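Local coordinates for protein aminotransferase class I and II (Streptococcus suis 89/1591, PDB 3OP7) that probably transfers amino groups between amino acids and keto acids with the help of pyridoxal phosphate, carried as a Schiff base on a lysine, at residues A[158-163]-A[174-179]; A[187-192]-A[211-216]. One frame throughout, in Å; residues are numbered along the deposited sequence. Where two conformers were deposited one is given.

Overall arrangement
Followed from the N terminus, the chain first runs along strand 157-161, turns through a loop and comes back as helix 173-184; interaction 1 closes that loop where the helix lies against the strand. Strand 189-193 comes next, and interaction 2 pairs it with the start of strand 214-219 after an excursion that includes the short helix 207-210. The two contacts stand in series, neither nested nor crossed, with centres about 10 Å apart. They share one sheet: strand 157-161 is hydrogen-bonded to strand 189-193, which in turn pairs with strand 214-219. Together they tie three neighbouring parallel strands of the large mixed sheet to a covering helix.

Interaction 1. Residues A[158-163]-A[174-179]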
ATOM      1  N   ILE A 158     -15.405  -9.811  13.600  1.00 23.28           N
ATOM      2  CA  ILE A 158     -16.013 -10.643  12.605  1.00 24.23           C
ATOM      3  C   ILE A 158     -15.788  -9.947  11.260  1.00 23.58           C
ATOM      4  O   ILE A 158     -16.059  -8.730  11.134  1.00 23.48           O
ATOM      5  CB  ILE A 158     -17.526 -10.799  12.837  1.00 22.95           C
ATOM      6  CG1 ILE A 158     -17.791 -11.480  14.177  1.00 25.89           C
ATOM      7  CG2 ILE A 158     -18.201 -11.645  11.701  1.00 25.14           C
ATOM      8  CD1 ILE A 158     -19.234 -11.301  14.691  1.00 28.12           C
ATOM      9  N   CYS A 159     -15.252 -10.697  10.298  1.00 23.04           N
ATOM     10  CA  CYS A 159     -14.992 -10.180   8.957  1.00 23.33           C
ATOM     11  C   CYS A 159     -15.981 -10.720   7.963  1.00 24.19           C
ATOM     12  O   CYS A 159     -16.194 -11.949   7.865  1.00 24.72           O
ATOM     13  CB  CYS A 159     -13.559 -10.518   8.520  1.00 22.98           C
ATOM     14  SG  CYS A 159     -12.262  -9.960   9.585  1.00 25.67           S
ATOM     15  N   ILE A 160     -16.615  -9.807   7.217  1.00 23.77           N
ATOM     16  CA  ILE A 160     -17.489 -10.151   6.123  1.00 23.64           C
ATOM     17  C   ILE A 160     -17.126  -9.366   4.862  1.00 23.83           C
ATOM     18  O   ILE A 160     -16.406  -8.375   4.919  1.00 21.39           O
ATOM     19  CB  ILE A 160     -18.960  -9.871   6.482  1.00 25.16           C
ATOM     20  CG1 ILE A 160     -19.238  -8.366   6.668  1.00 24.44           C
ATOM     21  CG2 ILE A 160     -19.407 -10.697   7.726  1.00 25.21           C
ATOM     22  CD1 ILE A 160     -20.798  -8.080   6.851  1.00 24.04           C
ATOM     23  N   ASN A 161     -17.657  -9.804   3.724  1.00 23.89           N
ATOM     24  CA  ASN A 161     -17.420  -9.196   2.434  1.00 23.81           C
ATOM     25  C   ASN A 161     -18.843  -9.161   1.841  1.00 24.65           C
ATOM     26  O   ASN A 161     -19.482 -10.191   1.625  1.00 24.97           O
ATOM     27  CB  ASN A 161     -16.433 -10.091   1.682  1.00 23.48           C
ATOM     28  CG  ASN A 161     -15.997  -9.583   0.311  1.00 25.62           C
ATOM     29  OD1 ASN A 161     -15.505 -10.404  -0.497  1.00 25.83           O
ATOM     30  ND2 ASN A 161     -16.097  -8.275   0.049  1.00 22.65           N
ATOM     31  N   ASN A 162     -19.356  -7.959   1.621  1.00 23.89           N
ATOM     32  CA  ASN A 162     -20.760  -7.762   1.297  1.00 25.31           C
ATOM     33  C   ASN A 162     -20.882  -6.733   0.154  1.00 26.08           C
ATOM     34  O   ASN A 162     -20.699  -5.534   0.388  1.00 23.62           O
ATOM     35  CB  ASN A 162     -21.531  -7.267   2.522  1.00 26.10           C
ATOM     36  CG  ASN A 162     -23.021  -7.644   2.473  1.00 27.09           C
ATOM     37  OD1 ASN A 162     -23.406  -8.721   1.925  1.00 29.22           O
ATOM     38  ND2 ASN A 162     -23.876  -6.757   2.990  1.00 24.85           N
ATOM     39  N   ALA A 163     -21.212  -7.158  -1.077  1.00 25.21           N
ATOM     40  CA  ALA A 163     -21.383  -8.573  -1.483  1.00 25.66           C
ATOM     41  C   ALA A 163     -20.126  -9.392  -1.464  1.00 24.66           C
ATOM     42  O   ALA A 163     -19.036  -8.829  -1.487  1.00 25.64           O
ATOM     43  CB  ALA A 163     -22.000  -8.617  -2.892  1.00 26.65           C
ATOM     44  N   THR A 174     -32.110  -6.991   7.033  1.00 35.77           N
ATOM     45  CA  THR A 174     -32.682  -7.897   8.052  1.00 36.78           C
ATOM     46  C   THR A 174     -31.592  -8.864   8.582  1.00 34.67           C
ATOM     47  O   THR A 174     -31.471  -9.086   9.790  1.00 34.59           O
ATOM     48  CB  THR A 174     -33.845  -8.683   7.490  1.00 38.52           C
ATOM     49  OG1 THR A 174     -34.850  -7.757   7.042  1.00 40.50           O
ATOM     50  CG2 THR A 174     -34.484  -9.613   8.554  1.00 38.72           C
ATOM     51  N   TYR A 175     -30.840  -9.444   7.661  1.00 33.07           N
ATOM     52  CA  TYR A 175     -29.693 -10.275   8.007  1.00 32.55           C
ATOM     53  C   TYR A 175     -28.615  -9.566   8.800  1.00 31.59           C
ATOM     54  O   TYR A 175     -28.162 -10.079   9.832  1.00 31.06           O
ATOM     55  CB  TYR A 175     -29.071 -10.855   6.738  1.00 33.02           C
ATOM     56  CG  TYR A 175     -28.096 -11.977   7.010  1.00 30.21           C
ATOM     57  CD1 TYR A 175     -26.826 -11.728   7.461  1.00 32.94           C
ATOM     58  CD2 TYR A 175     -28.474 -13.306   6.796  1.00 32.79           C
ATOM     59  CE1 TYR A 175     -25.939 -12.789   7.722  1.00 31.66           C
ATOM     60  CE2 TYR A 175     -27.581 -14.335   7.021  1.00 30.56           C
ATOM     61  CZ  TYR A 175     -26.337 -14.064   7.514  1.00 30.69           C
ATOM     62  OH  TYR A 175     -25.482 -15.098   7.752  1.00 31.50           O
ATOM     63  N   LEU A 176     -28.159  -8.408   8.300  1.00 30.32           N
ATOM     64  CA  LEU A 176     -27.156  -7.619   8.967  1.00 30.38           C
ATOM     65  C   LEU A 176     -27.528  -7.198  10.395  1.00 30.97           C
ATOM     66  O   LEU A 176     -26.655  -7.129  11.262  1.00 29.42           O
ATOM     67  CB  LEU A 176     -26.784  -6.348   8.158  1.00 29.63           C
ATOM     68  CG  LEU A 176     -26.073  -6.565   6.824  1.00 30.74           C
ATOM     69  CD1 LEU A 176     -25.991  -5.264   5.987  1.00 27.61           C
ATOM     70  CD2 LEU A 176     -24.647  -7.161   6.975  1.00 27.87           C
ATOM     71  N   GLU A 177     -28.786  -6.845  10.618  1.00 31.07           N
ATOM     72  CA  GLU A 177     -29.224  -6.432  11.920  1.00 32.05           C
ATOM     73  C   GLU A 177     -29.093  -7.598  12.917  1.00 32.39           C
ATOM     74  O   GLU A 177     -28.736  -7.359  14.081  1.00 32.83           O
ATOM     75  CB  GLU A 177     -30.684  -5.842  11.860  1.00 35.34           C
ATOM     76  CG  GLU A 177     -30.617  -4.409  11.247  1.00 37.68           C
ATOM     77  CD  GLU A 177     -31.974  -3.693  11.012  1.00 43.56           C
ATOM     78  OE1 GLU A 177     -33.010  -4.345  10.976  1.00 43.53           O
ATOM     79  OE2 GLU A 177     -31.948  -2.452  10.804  1.00 49.24           O
ATOM     80  N   GLU A 178     -29.383  -8.823  12.469  1.00 31.74           N
ATOM     81  CA  GLU A 178     -29.255 -10.017  13.304  1.00 32.14           C
ATOM     82  C   GLU A 178     -27.772 -10.347  13.588  1.00 31.18           C
ATOM     83  O   GLU A 178     -27.400 -10.662  14.735  1.00 30.46           O
ATOM     84  CB  GLU A 178     -30.053 -11.205  12.689  1.00 33.26           C
ATOM     85  CG  GLU A 178     -30.243 -12.332  13.694  1.00 34.14           C
ATOM     86  CD  GLU A 178     -31.084 -13.477  13.223  1.00 37.88           C
ATOM     87  OE1 GLU A 178     -31.786 -13.378  12.195  1.00 38.06           O
ATOM     88  OE2 GLU A 178     -31.019 -14.509  13.898  1.00 38.08           O
ATOM     89  N   LEU A 179     -26.929 -10.176  12.569  1.00 29.18           N
ATOM     90  CA  LEU A 179     -25.469 -10.305  12.704  1.00 27.63           C
ATOM     91  C   LEU A 179     -24.984  -9.303  13.749  1.00 27.43           C
ATOM     92  O   LEU A 179     -24.164  -9.623  14.628  1.00 28.26           O
ATOM     93  CB  LEU A 179     -24.792 -10.059  11.362  1.00 26.00           C
ATOM     94  CG  LEU A 179     -23.299  -9.818  11.325  1.00 28.36           C
ATOM     95  CD1 LEU A 179     -22.588 -11.022  11.948  1.00 30.46           C
ATOM     96  CD2 LEU A 179     -22.879  -9.551   9.858  1.00 26.09           C
TER
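Ile160 sends its CD1 into the angle between two leucines of the helix, 3.9 Å from Leu179 CD2 and 4.0 Å from Leu176 CD2. The approaches differ: Ile160 and Leu179 reach toward each other and meet tip to tip, whereas Leu176 runs obliquely past the isoleucine. For Ile160 the reach depends on CG1 standing between the backbone N and the carbonyl carbon (chi1 66°), with an extended chi2 of 173° carrying CD1 outward to the helix. Two residues back along the strand, Ile158 CD1 lies 4.3 Å from Leu179 CD1, so the two branches of Leu179 serve two different isoleucines. At the other end Leu176 turns both methyls to the amide of Asn162, with CD1 4.0 Å from ND2. This is van der Waals contact: ND2 has its hydrogen bond outside the two segments, and OD1 accepts one from Met171 N in the loop leading to the helix.

No hydrogen bond crosses between 158-163 and 174-179. Their axes run nearly antiparallel, at 168°, and approach to 12.5 Å, a gap bridged wholly by side chains. That is the first half of a beta-alpha-beta unit, strand 157-161, helix 173-184 and strand 189-193, within the large sheet of a class I and II aminotransferase. Ile158, Ile160 and Asn162 project to the helix side, while Asn161, on the other side, gives its ND2 to Asp193 O and takes Asn165 N on its OD1. Further out, Leu179 also rests on Ile190 of the neighbouring strand and on Leu144 and Leu147 of helix 144-150, and Trp132 packs against both Ile160 and Leu179. Salt bridges from Glu178 to Arg148 and from Glu177 to Arg173 involve the helix's outer residues.

Interaction 2. Residues A[187-192]-A[211-216]; sequences GAYILS and YDKGIA
Tyr211 lies across the side chain of Ile190 at about a right angle, its ring atom CD2 3.9 Å from Ile190 CD1. With CG swung opposite the backbone N (chi1 -169°), the ring extends to the strand and brings OH to Ala188 O, a hydrogen bond of 2.7 Å made at the ring's edge. Over the centre of one face of this ring stands the backbone N of Lys213, 3.7 Å above the plane. Lys213, bent at chi3, reaches away from the turn, back beside residues 187-189, until NZ donates to Gly187 O. Two successive carbonyls ahead of the strand are thus gripped by side chains from the type I turn 211-214.

Ile215 crosses obliquely both Tyr189, where Ile215 CD1 is 4.0 Å from Tyr189 CD1, and Leu191, whose CD1 meets Ile215 CG2. Lys213 O approaches the Tyr189 ring at its edge and also accepts the N-H of Ile190. Ile190 O then receives Ile215 N at 2.8 Å, and Ile215 O takes Ser192 N almost straight, with an N-H...O angle of 174°. Leu191 and Ile215 face helix 89-101, whereas Ile190 meets helix 173-184 on the opposite side. This is parallel pairing within a beta-alpha-beta unit, at a sheet sandwiched between helices as in fold-type I pyridoxal phosphate enzymes.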
ATOM      1  N   GLY A 187     -19.327  -6.861  21.970  1.00 31.12           N
ATOM      2  CA  GLY A 187     -18.602  -5.666  21.539  1.00 30.48           C
ATOM      3  C   GLY A 187     -17.584  -5.958  20.423  1.00 29.43           C
ATOM      4  O   GLY A 187     -16.576  -5.247  20.272  1.00 29.67           O
ATOM      5  N   ALA A 188     -17.818  -7.009  19.627  1.00 27.94           N
ATOM      6  CA  ALA A 188     -16.916  -7.337  18.514  1.00 26.76           C
ATOM      7  C   ALA A 188     -17.070  -6.308  17.400  1.00 26.31           C
ATOM      8  O   ALA A 188     -18.166  -5.847  17.118  1.00 26.74           O
ATOM      9  CB  ALA A 188     -17.216  -8.759  17.953  1.00 26.53           C
ATOM     10  N   TYR A 189     -15.971  -5.949  16.761  1.00 26.78           N
ATOM     11  CA  TYR A 189     -16.045  -5.126  15.582  1.00 25.85           C
ATOM     12  C   TYR A 189     -16.561  -6.016  14.500  1.00 24.40           C
ATOM     13  O   TYR A 189     -16.336  -7.228  14.530  1.00 24.93           O
ATOM     14  CB  TYR A 189     -14.687  -4.709  15.096  1.00 26.95           C
ATOM     15  CG  TYR A 189     -13.884  -3.816  16.014  1.00 28.61           C
ATOM     16  CD1 TYR A 189     -14.305  -2.551  16.290  1.00 31.11           C
ATOM     17  CD2 TYR A 189     -12.663  -4.264  16.571  1.00 32.86           C
ATOM     18  CE1 TYR A 189     -13.541  -1.712  17.138  1.00 32.07           C
ATOM     19  CE2 TYR A 189     -11.897  -3.449  17.396  1.00 34.43           C
ATOM     20  CZ  TYR A 189     -12.336  -2.171  17.669  1.00 35.18           C
ATOM     21  OH  TYR A 189     -11.569  -1.359  18.486  1.00 36.05           O
ATOM     22  N   ILE A 190     -17.174  -5.411  13.506  1.00 24.31           N
ATOM     23  CA  ILE A 190     -17.468  -6.094  12.242  1.00 23.05           C
ATOM     24  C   ILE A 190     -16.813  -5.310  11.109  1.00 23.78           C
ATOM     25  O   ILE A 190     -17.173  -4.162  10.839  1.00 23.68           O
ATOM     26  CB  ILE A 190     -18.984  -6.249  11.953  1.00 24.27           C
ATOM     27  CG1 ILE A 190     -19.685  -7.105  13.024  1.00 24.67           C
ATOM     28  CG2 ILE A 190     -19.154  -6.897  10.553  1.00 24.57           C
ATOM     29  CD1 ILE A 190     -21.212  -7.134  12.931  1.00 25.75           C
ATOM     30  N   LEU A 191     -15.806  -5.922  10.487  1.00 23.18           N
ATOM     31  CA  LEU A 191     -15.127  -5.356   9.332  1.00 21.82           C
ATOM     32  C   LEU A 191     -15.928  -5.875   8.141  1.00 23.04           C
ATOM     33  O   LEU A 191     -16.145  -7.105   8.006  1.00 22.34           O
ATOM     34  CB  LEU A 191     -13.726  -5.897   9.212  1.00 22.59           C
ATOM     35  CG  LEU A 191     -12.971  -5.610   7.886  1.00 20.37           C
ATOM     36  CD1 LEU A 191     -12.985  -4.072   7.528  1.00 23.10           C
ATOM     37  CD2 LEU A 191     -11.510  -6.148   7.917  1.00 22.70           C
ATOM     38  N   SER A 192     -16.437  -4.966   7.327  1.00 22.62           N
ATOM     39  CA  SER A 192     -17.174  -5.337   6.124  1.00 21.96           C
ATOM     40  C   SER A 192     -16.544  -4.715   4.866  1.00 22.38           C
ATOM     41  O   SER A 192     -16.513  -3.495   4.709  1.00 22.38           O
ATOM     42  CB  SER A 192     -18.629  -4.887   6.275  1.00 23.28           C
ATOM     43  OG  SER A 192     -19.406  -5.297   5.156  1.00 22.51           O
ATOM     44  N   TYR A 211     -24.347  -0.409  12.660  1.00 30.48           N
ATOM     45  CA  TYR A 211     -23.522  -0.735  13.842  1.00 29.72           C
ATOM     46  C   TYR A 211     -22.447   0.291  14.072  1.00 30.14           C
ATOM     47  O   TYR A 211     -21.620   0.545  13.182  1.00 29.40           O
ATOM     48  CB  TYR A 211     -22.880  -2.106  13.629  1.00 29.15           C
ATOM     49  CG  TYR A 211     -22.194  -2.761  14.820  1.00 29.19           C
ATOM     50  CD1 TYR A 211     -22.679  -2.609  16.127  1.00 31.01           C
ATOM     51  CD2 TYR A 211     -21.136  -3.611  14.617  1.00 27.34           C
ATOM     52  CE1 TYR A 211     -22.085  -3.270  17.207  1.00 29.88           C
ATOM     53  CE2 TYR A 211     -20.504  -4.250  15.673  1.00 26.48           C
ATOM     54  CZ  TYR A 211     -20.996  -4.080  16.975  1.00 29.26           C
ATOM     55  OH  TYR A 211     -20.405  -4.719  18.011  1.00 29.02           O
ATOM     56  N   ASP A 212     -22.400   0.837  15.291  1.00 30.62           N
ATOM     57  CA  ASP A 212     -21.351   1.796  15.707  0.50 30.37           C
ATOM     58  C   ASP A 212     -19.971   1.211  15.600  1.00 29.29           C
ATOM     59  O   ASP A 212     -18.983   1.927  15.358  1.00 28.66           O
ATOM     60  CB  ASP A 212     -21.493   2.236  17.174  0.50 31.97           C
ATOM     61  CG  ASP A 212     -20.533   3.394  17.536  0.50 33.92           C
ATOM     62  OD1 ASP A 212     -20.853   4.528  17.101  0.50 38.79           O
ATOM     63  OD2 ASP A 212     -19.475   3.191  18.237  0.50 35.63           O
ATOM     64  N   LYS A 213     -19.857  -0.087  15.845  1.00 27.84           N
ATOM     65  CA  LYS A 213     -18.538  -0.765  15.726  1.00 28.12           C
ATOM     66  C   LYS A 213     -18.386  -1.513  14.372  1.00 26.23           C
ATOM     67  O   LYS A 213     -17.586  -2.447  14.241  1.00 24.86           O
ATOM     68  CB  LYS A 213     -18.341  -1.711  16.919  1.00 29.90           C
ATOM     69  CG  LYS A 213     -17.801  -1.029  18.154  1.00 36.22           C
ATOM     70  CD  LYS A 213     -17.784  -1.999  19.375  1.00 40.34           C
ATOM     71  CE  LYS A 213     -16.477  -1.830  20.147  1.00 43.96           C
ATOM     72  NZ  LYS A 213     -16.482  -2.514  21.494  1.00 40.05           N
ATOM     73  N   GLY A 214     -19.148  -1.072  13.368  1.00 25.19           N
ATOM     74  CA  GLY A 214     -18.993  -1.537  12.006  1.00 24.21           C
ATOM     75  C   GLY A 214     -17.885  -0.713  11.360  1.00 24.37           C
ATOM     76  O   GLY A 214     -17.875   0.511  11.525  1.00 25.24           O
ATOM     77  N   ILE A 215     -17.009  -1.387  10.622  1.00 23.20           N
ATOM     78  CA  ILE A 215     -15.825  -0.770   9.968  1.00 21.52           C
ATOM     79  C   ILE A 215     -16.037  -1.097   8.486  1.00 22.51           C
ATOM     80  O   ILE A 215     -16.025  -2.282   8.101  1.00 22.88           O
ATOM     81  CB  ILE A 215     -14.491  -1.344  10.466  1.00 20.70           C
ATOM     82  CG1 ILE A 215     -14.321  -1.125  11.973  1.00 21.88           C
ATOM     83  CG2 ILE A 215     -13.292  -0.736   9.657  1.00 19.88           C
ATOM     84  CD1 ILE A 215     -13.133  -1.873  12.564  1.00 22.71           C
ATOM     85  N   ALA A 216     -16.360  -0.070   7.692  1.00 22.16           N
ATOM     86  CA  ALA A 216     -16.634  -0.204   6.268  1.00 21.95           C
ATOM     87  C   ALA A 216     -15.396   0.038   5.442  1.00 22.74           C
ATOM     88  O   ALA A 216     -14.704   1.034   5.665  1.00 22.86           O
ATOM     89  CB  ALA A 216     -17.729   0.778   5.848  1.00 22.44           C
TER